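Local atomic coordinates of KLLA0E08119p (Kluyveromyces lactis, PDB entry 3VA7), a protein that probably carboxylates urea to urea-1-carboxylate at the cost of ATP, using biotin as carboxyl carrier, as the urea carboxylase part of a larger multifunctional enzyme. Residues A43-K48 against V324-T329; S513-N518 against K798-F803; D1003-Y1008 against N1117-S1122. All blocks are in the same frame, centred on the assembly; numbering follows the deposited sequence.

In the fold
The three contacts follow one another along the chain, each closing before the next opens. Contact 1 falls in the biotin carboxylase part and joins helix 40-53 to the start of helix 326-333. Contact 2, in the carboxyltransferase part, packs helix 511-520 against the end of helix 786-802. Contact 3 joins a loop after strand 997-1001 to the start of helix 1120-1128 at the surface. The centres lie about 54 Å (1 and 2), 58 Å (2 and 3) and 63 Å (1 and 3) apart. No sheet is shared. Contact 1 thus lies in the part that carboxylates biotin in this family, contacts 2 and 3 in the half that receives it; biotin on Lys1202 is bound in a carboxyltransferase pocket.

Contact 1: residues A43-K48 against V324-T329; sequences AVRIMK and VEHPIT
Arg45 and His326 meet edge to edge through one hydrogen bond. Arg45 NE donates to His326 NE2 at 2.9 Å, with an N-H...acceptor angle of 149°. The donor lies close to the imidazole plane, and the ring nitrogen lies close to the guanidinium plane. The two flat groups are nearly coplanar, 22° apart, and the side chains approach from opposite directions. Next to the bond, Arg45 CD comes within 3.4 Å of His326 NE2, also at the ring edge. The two backbones stay well apart, with the CA atoms of Arg45 and Pro327 10.0 Å from each other. The two bonded side chains span the gap between the backbones in about equal shares. In Arg45, CG stands anti to the backbone N, and a bend at chi2 (-109°) brings NE round to the histidine.

This pair belongs to the biotin carboxylase part of the enzyme, a member of the ATP-grasp superfamily. Helix 40-53 follows the first strand of the N-terminal parallel sheet. Helix 326-333 follows strand 312-319 of the large antiparallel sheet. The bond thus links the N-terminal region to the part built on that second sheet.

The second shell fixes both groups. His326 ND1 is hydrogen-bonded to the backbone O of Gln323, which helps set the rotation of the ring. With ND1 as donor, NE2 is left as the acceptor. Within its own segment, Pro327 CD lies 3.2 Å above one face of the ring, offset toward the rim. The outer nitrogens of Arg45 have other partners. NH2 forms salt bridges with Asp336 and Glu330, and NH1 bonds Thr49 OG1. These two acids probably balance the arginine's charge, while the imidazole edge takes its NE-H. Arg394 of strand 394-397 touches both Arg45 and His326.

Contact 2: residues S513-N518 against K798-F803; sequences SFRLAN and KSIDNF
Ile800 faces helix 511-520 and packs against Arg515. Its CG1 lies 3.9 Å and its CD1 4.1 Å from Arg515 CB. The branch CG2, anti to the backbone N of Ile800, turns instead to Arg515 NH1 at 3.9 Å. The isoleucine therefore touches both the root and the tip of the arginine. The two side chains cross at about a right angle, and CD1 sits 4.3 Å above the centre of the guanidinium plane. A bend at chi3 (-84°) folds the arginine over the isoleucine. Its NH2 continues to a salt bridge with Asp797, one turn earlier on helix 786-802.

This is helix-on-helix packing in the carboxyltransferase part, and the CA atoms of Leu516 and Ile800 are 6.7 Å apart. Helix 786-802 also carries Arg790 of the sodium site, and the side chain of Arg515 lies about 10 Å from that ion. On its other side, helix 511-520 rests on strands 587-592 and 545-550.

Asp801 OD2 stays 5.3 Å from Arg515 NH1, too far for a salt bridge, though its charge may still be felt. Phe803 is the first residue to leave the helix, with positive phi. Its ring presents an edge to Leu516, CE1 to CD2 at 4.0 Å.

Contact 3: residues D1003-Y1008 against N1117-S1122; sequences DPRHRY and NENIDS
Arg1005 NH1 donates to Ser1122 OG at 2.8 Å, and on the arginine's own segment Asp1003 OD2 takes two further donors from the same residue. The serine oxygen lies in the guanidinium plane, and the N-H...acceptor angle is 153°. Ser1122 OG is anti to its backbone N, which points it across to the arginine. Asn1119 meets the guanidinium differently. Its CB lies over one face, and its OD1 is 3.7 Å from Arg1005 NH2, which is contact without a hydrogen bond. The amide plane is turned 60° from the guanidinium plane, and Asn1119 ND2 is bonded to the backbone O of Trp1115.

The contact is a surface one in the carboxyltransferase half. It joins the loop after strand 997-1001 to the start of helix 1120-1128. Trp1115, on the preceding helix 1109-1117, touches Asp1003, Pro1004 and Arg1005.

Asp1003 holds the arginine in place. Arg1005 grips the carboxylate side-on. NE bonds OD2 at 2.9 Å through the syn lone pair, nearly straight at 169°. NH2 reaches OD1 at 3.2 Å, tilted from both planes. OD2 also accepts from the backbone N of Arg1005 at 3.0 Å, on its anti side, which makes an Asx turn. The salt bridge and the turn together orient the guanidinium so that NH1 faces the serine. A leucine in place of Arg1005 would probably leave the carboxylate of Asp1003 without its charged mate and Ser1122 OG without this donor. The bend at chi3 turns the guanidinium back toward Asp1003.

Contact 1: residues A43-K48 against V324-T329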
# COMPACT_ATOMS: atom_id res chain seq x y z
N ALA A 43 -7.42 -27.51 0.64
CA ALA A 43 -7.41 -27.82 -0.77
C ALA A 43 -5.93 -27.89 -1.25
O ALA A 43 -5.52 -28.87 -1.93
CB ALA A 43 -8.20 -26.82 -1.55
N VAL A 44 -5.14 -26.87 -0.85
CA VAL A 44 -3.77 -26.82 -1.23
C VAL A 44 -3.03 -28.07 -0.71
O VAL A 44 -2.19 -28.65 -1.44
CB VAL A 44 -3.07 -25.53 -0.74
CG1 VAL A 44 -1.57 -25.61 -0.97
CG2 VAL A 44 -3.65 -24.28 -1.43
N ARG A 45 -3.32 -28.50 0.51
CA ARG A 45 -2.59 -29.63 1.04
C ARG A 45 -2.99 -30.95 0.35
O ARG A 45 -2.11 -31.80 0.13
CB ARG A 45 -2.70 -29.70 2.58
CG ARG A 45 -2.03 -30.96 3.20
CD ARG A 45 -3.05 -31.91 3.71
NE ARG A 45 -2.58 -33.23 4.12
CZ ARG A 45 -2.06 -34.14 3.29
NH1 ARG A 45 -1.90 -33.89 2.00
NH2 ARG A 45 -1.72 -35.33 3.77
N ILE A 46 -4.26 -31.12 -0.02
CA ILE A 46 -4.72 -32.35 -0.64
C ILE A 46 -4.05 -32.39 -1.98
O ILE A 46 -3.53 -33.43 -2.40
CB ILE A 46 -6.27 -32.41 -0.76
CG1 ILE A 46 -6.90 -32.82 0.57
CG2 ILE A 46 -6.76 -33.33 -1.86
CD1 ILE A 46 -8.39 -32.35 0.75
N MET A 47 -4.01 -31.25 -2.64
CA MET A 47 -3.33 -31.20 -3.96
C MET A 47 -1.84 -31.56 -3.98
O MET A 47 -1.36 -32.08 -4.99
CB MET A 47 -3.54 -29.86 -4.66
CG MET A 47 -5.03 -29.63 -4.98
SD MET A 47 -5.37 -27.97 -5.58
CE MET A 47 -7.18 -28.04 -5.58
N LYS A 48 -1.09 -31.30 -2.90
CA LYS A 48 0.33 -31.66 -2.92
C LYS A 48 0.43 -33.17 -3.00
O LYS A 48 1.28 -33.70 -3.73
CB LYS A 48 1.08 -31.24 -1.66
CG LYS A 48 1.29 -29.78 -1.50
CD LYS A 48 2.55 -29.50 -0.66
CE LYS A 48 3.09 -30.71 0.18
NZ LYS A 48 4.58 -30.60 0.52
N VAL A 324 -8.66 -30.64 10.81
CA VAL A 324 -7.68 -29.57 10.66
C VAL A 324 -6.30 -29.93 11.28
O VAL A 324 -5.29 -29.86 10.59
CB VAL A 324 -8.18 -28.18 11.17
CG1 VAL A 324 -7.08 -27.08 10.94
CG2 VAL A 324 -9.56 -27.75 10.50
N GLU A 325 -6.26 -30.43 12.51
CA GLU A 325 -4.99 -30.77 13.19
C GLU A 325 -4.25 -32.00 12.73
O GLU A 325 -3.24 -32.37 13.37
CB GLU A 325 -5.14 -30.87 14.73
CG GLU A 325 -6.19 -31.82 15.20
CD GLU A 325 -7.59 -31.20 15.33
OE1 GLU A 325 -7.95 -30.29 14.54
OE2 GLU A 325 -8.35 -31.61 16.24
N HIS A 326 -4.74 -32.67 11.69
CA HIS A 326 -4.16 -33.95 11.24
C HIS A 326 -2.65 -33.89 10.97
O HIS A 326 -1.96 -34.93 11.07
CB HIS A 326 -4.88 -34.53 10.00
CG HIS A 326 -4.47 -33.87 8.71
ND1 HIS A 326 -4.99 -32.65 8.30
CD2 HIS A 326 -3.59 -34.24 7.75
CE1 HIS A 326 -4.43 -32.30 7.15
NE2 HIS A 326 -3.57 -33.24 6.80
N PRO A 327 -2.12 -32.73 10.58
CA PRO A 327 -0.66 -32.76 10.30
C PRO A 327 0.26 -33.10 11.46
O PRO A 327 1.33 -33.62 11.22
CB PRO A 327 -0.35 -31.34 9.82
CG PRO A 327 -1.70 -30.78 9.28
CD PRO A 327 -2.73 -31.44 10.19
N ILE A 328 -0.13 -32.89 12.72
CA ILE A 328 0.84 -33.25 13.77
C ILE A 328 1.07 -34.77 13.84
O ILE A 328 2.23 -35.26 14.00
CB ILE A 328 0.53 -32.64 15.14
CG1 ILE A 328 -0.83 -33.08 15.67
CG2 ILE A 328 0.59 -31.12 15.07
CD1 ILE A 328 -1.06 -32.67 17.07
N THR A 329 -0.03 -35.50 13.67
CA THR A 329 -0.02 -36.96 13.53
C THR A 329 0.92 -37.38 12.39
O THR A 329 1.73 -38.35 12.53
CB THR A 329 -1.49 -37.47 13.31
OG1 THR A 329 -2.29 -37.10 14.45
CG2 THR A 329 -1.54 -38.95 13.17

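Contact 2: residues S513-N518 against K798-F803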
# COMPACT_ATOMS: atom_id res chain seq x y z
N SER A 513 10.63 19.35 14.31
CA SER A 513 9.80 18.90 15.41
C SER A 513 9.80 17.38 15.51
O SER A 513 9.81 16.82 16.63
CB SER A 513 8.36 19.37 15.24
OG SER A 513 8.20 20.77 14.95
N PHE A 514 9.80 16.71 14.35
CA PHE A 514 9.71 15.25 14.34
C PHE A 514 10.94 14.72 15.08
O PHE A 514 10.84 13.83 15.92
CB PHE A 514 9.64 14.70 12.92
CG PHE A 514 9.69 13.17 12.85
CD1 PHE A 514 8.53 12.42 12.78
CD2 PHE A 514 10.93 12.50 12.86
CE1 PHE A 514 8.60 11.00 12.74
CE2 PHE A 514 11.02 11.07 12.82
CZ PHE A 514 9.84 10.32 12.75
N ARG A 515 12.10 15.28 14.75
CA ARG A 515 13.35 14.77 15.28
C ARG A 515 13.54 15.22 16.71
O ARG A 515 14.11 14.51 17.52
CB ARG A 515 14.52 15.20 14.43
CG ARG A 515 14.41 14.78 12.98
CD ARG A 515 15.74 14.60 12.40
NE ARG A 515 16.34 15.82 11.93
CZ ARG A 515 17.67 16.04 11.88
NH1 ARG A 515 18.55 15.11 12.31
NH2 ARG A 515 18.12 17.20 11.44
N LEU A 516 13.04 16.40 17.04
CA LEU A 516 13.01 16.79 18.44
C LEU A 516 12.22 15.74 19.20
O LEU A 516 12.71 15.21 20.20
CB LEU A 516 12.38 18.16 18.64
CG LEU A 516 13.19 19.42 18.31
CD1 LEU A 516 12.26 20.66 18.25
CD2 LEU A 516 14.35 19.63 19.28
N ALA A 517 10.99 15.46 18.73
CA ALA A 517 10.11 14.58 19.47
C ALA A 517 10.86 13.27 19.68
O ALA A 517 10.96 12.77 20.83
CB ALA A 517 8.77 14.37 18.75
N ASN A 518 11.45 12.73 18.62
CA ASN A 518 12.25 11.53 18.81
C ASN A 518 13.32 11.65 19.87
O ASN A 518 13.45 10.80 20.75
CB ASN A 518 12.82 11.00 17.49
CG ASN A 518 11.96 9.87 16.92
OD1 ASN A 518 11.24 9.17 17.68
ND2 ASN A 518 12.04 9.67 15.59
N LYS A 798 23.29 19.58 14.46
CA LYS A 798 24.03 19.71 15.71
C LYS A 798 23.10 19.82 16.88
O LYS A 798 23.38 19.30 17.96
CB LYS A 798 25.02 20.91 15.73
CG LYS A 798 26.15 20.87 14.68
CD LYS A 798 27.10 19.64 14.78
CE LYS A 798 28.34 19.96 15.67
NZ LYS A 798 28.94 21.35 15.41
N SER A 799 21.98 20.49 16.66
CA SER A 799 20.98 20.65 17.69
C SER A 799 20.45 19.29 18.02
O SER A 799 20.42 18.93 19.18
CB SER A 799 19.88 21.58 17.23
OG SER A 799 20.41 22.89 17.05
N ILE A 800 20.10 18.50 17.02
CA ILE A 800 19.61 17.19 17.32
C ILE A 800 20.64 16.24 17.88
O ILE A 800 20.31 15.42 18.74
CB ILE A 800 18.82 16.58 16.16
CG1 ILE A 800 17.36 16.98 16.33
CG2 ILE A 800 18.86 15.05 16.17
CD1 ILE A 800 17.10 18.16 15.63
N ASP A 801 21.87 16.33 17.41
CA ASP A 801 22.89 15.33 17.77
C ASP A 801 23.45 15.48 19.16
O ASP A 801 23.72 14.48 19.84
CB ASP A 801 24.05 15.30 16.77
CG ASP A 801 23.69 14.62 15.45
OD1 ASP A 801 24.41 14.88 14.45
OD2 ASP A 801 22.71 13.83 15.40
N ASN A 802 23.66 16.72 19.57
CA ASN A 802 24.28 16.99 20.87
C ASN A 802 23.22 17.31 21.90
O ASN A 802 23.32 16.86 23.06
CB ASN A 802 25.29 18.13 20.77
CG ASN A 802 26.44 17.83 19.81
OD1 ASN A 802 26.86 16.67 19.62
ND2 ASN A 802 26.97 18.89 19.19
N PHE A 803 22.21 18.08 21.46
CA PHE A 803 21.04 18.41 22.28
C PHE A 803 21.43 19.36 23.40
O PHE A 803 21.24 19.06 24.58
CB PHE A 803 20.39 17.11 22.82
CG PHE A 803 18.86 17.14 22.89
CD1 PHE A 803 18.10 17.71 21.86
CD2 PHE A 803 18.18 16.52 23.97
CE1 PHE A 803 16.68 17.69 21.91
CE2 PHE A 803 16.75 16.50 24.03
CZ PHE A 803 16.01 17.07 23.02

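Contact 3: residues D1003-Y1008 against N1117-S1122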
# COMPACT_ATOMS: atom_id res chain seq x y z
N ASP A 1003 7.32 8.57 -33.76
CA ASP A 1003 6.92 9.19 -35.02
C ASP A 1003 6.65 10.69 -34.81
O ASP A 1003 5.76 11.04 -34.06
CB ASP A 1003 5.68 8.47 -35.59
CG ASP A 1003 5.40 8.83 -37.06
OD1 ASP A 1003 4.84 7.93 -37.76
OD2 ASP A 1003 5.70 9.99 -37.51
N PRO A 1004 7.44 11.57 -35.45
CA PRO A 1004 7.24 13.01 -35.24
C PRO A 1004 5.87 13.54 -35.66
O PRO A 1004 5.42 14.58 -35.12
CB PRO A 1004 8.36 13.64 -36.09
CG PRO A 1004 9.44 12.59 -36.04
CD PRO A 1004 8.64 11.32 -36.26
N ARG A 1005 5.23 12.83 -36.59
CA ARG A 1005 3.84 13.16 -37.01
C ARG A 1005 2.84 12.72 -35.94
O ARG A 1005 1.63 12.77 -36.17
CB ARG A 1005 3.48 12.43 -38.34
CG ARG A 1005 4.54 12.61 -39.43
CD ARG A 1005 4.47 11.61 -40.57
NE ARG A 1005 4.97 10.26 -40.26
CZ ARG A 1005 5.16 9.31 -41.19
NH1 ARG A 1005 4.89 9.57 -42.48
NH2 ARG A 1005 5.60 8.10 -40.85
N HIS A 1006 3.32 12.21 -34.79
CA HIS A 1006 2.38 11.81 -33.77
C HIS A 1006 2.41 12.79 -32.65
O HIS A 1006 1.82 12.57 -31.59
CB HIS A 1006 2.66 10.41 -33.28
CG HIS A 1006 2.13 9.37 -34.20
ND1 HIS A 1006 2.59 8.07 -34.19
CD2 HIS A 1006 1.18 9.44 -35.16
CE1 HIS A 1006 1.95 7.38 -35.11
NE2 HIS A 1006 1.09 8.18 -35.71
N ARG A 1007 3.07 13.91 -32.89
CA ARG A 1007 3.31 14.84 -31.82
C ARG A 1007 2.42 15.99 -32.07
O ARG A 1007 2.61 16.70 -33.03
CB ARG A 1007 4.78 15.27 -31.75
CG ARG A 1007 5.67 14.10 -31.56
CD ARG A 1007 7.12 14.43 -31.78
NE ARG A 1007 7.90 13.20 -31.67
CZ ARG A 1007 9.21 13.11 -31.94
NH1 ARG A 1007 9.90 14.18 -32.31
NH2 ARG A 1007 9.83 11.92 -31.85
N TYR A 1008 1.46 16.14 -31.16
CA TYR A 1008 0.37 17.08 -31.25
C TYR A 1008 0.59 18.25 -30.31
O TYR A 1008 1.16 18.10 -29.20
CB TYR A 1008 -0.89 16.32 -30.86
CG TYR A 1008 -1.31 15.27 -31.91
CD1 TYR A 1008 -0.93 15.43 -33.24
CD2 TYR A 1008 -2.14 14.18 -31.58
CE1 TYR A 1008 -1.31 14.54 -34.22
CE2 TYR A 1008 -2.57 13.27 -32.58
CZ TYR A 1008 -2.14 13.46 -33.91
OH TYR A 1008 -2.50 12.60 -34.97
N ASN A 1117 14.63 9.07 -42.56
CA ASN A 1117 14.86 9.32 -43.99
C ASN A 1117 13.76 8.84 -44.94
O ASN A 1117 13.17 9.66 -45.63
CB ASN A 1117 16.26 8.92 -44.44
CG ASN A 1117 17.18 10.10 -44.50
OD1 ASN A 1117 17.26 10.81 -45.52
ND2 ASN A 1117 17.86 10.38 -43.37
N GLU A 1118 13.47 7.54 -44.97
CA GLU A 1118 12.40 7.02 -45.81
C GLU A 1118 11.00 7.65 -45.53
O GLU A 1118 9.97 7.05 -45.92
CB GLU A 1118 12.23 5.49 -45.65
CG GLU A 1118 13.45 4.66 -45.29
CD GLU A 1118 13.07 3.26 -44.75
OE1 GLU A 1118 13.85 2.30 -44.98
OE2 GLU A 1118 12.01 3.10 -44.08
N ASN A 1119 10.94 8.81 -44.86
CA ASN A 1119 9.67 9.42 -44.42
C ASN A 1119 9.90 10.88 -44.16
O ASN A 1119 8.98 11.59 -43.75
CB ASN A 1119 9.15 8.81 -43.12
CG ASN A 1119 8.73 7.38 -43.27
OD1 ASN A 1119 7.62 7.09 -43.74
ND2 ASN A 1119 9.58 6.45 -42.83
N ILE A 1120 11.13 11.32 -44.37
CA ILE A 1120 11.48 12.72 -44.12
C ILE A 1120 10.46 13.69 -44.71
O ILE A 1120 10.18 14.73 -44.13
CB ILE A 1120 12.92 13.06 -44.64
CG1 ILE A 1120 13.32 14.48 -44.26
CG2 ILE A 1120 13.03 12.85 -46.15
CD1 ILE A 1120 13.44 14.73 -42.76
N ASP A 1121 9.92 13.33 -45.87
CA ASP A 1121 9.06 14.20 -46.66
C ASP A 1121 7.75 14.48 -45.95
O ASP A 1121 7.38 15.65 -45.70
CB ASP A 1121 8.80 13.54 -48.02
CG ASP A 1121 10.11 13.19 -48.75
OD1 ASP A 1121 10.57 14.05 -49.56
OD2 ASP A 1121 10.69 12.09 -48.46
N SER A 1122 7.07 13.38 -45.64
CA SER A 1122 5.88 13.36 -44.82
C SER A 1122 6.09 14.05 -43.47
O SER A 1122 5.24 14.85 -43.04
CB SER A 1122 5.49 11.91 -44.63
OG SER A 1122 4.24 11.84 -44.01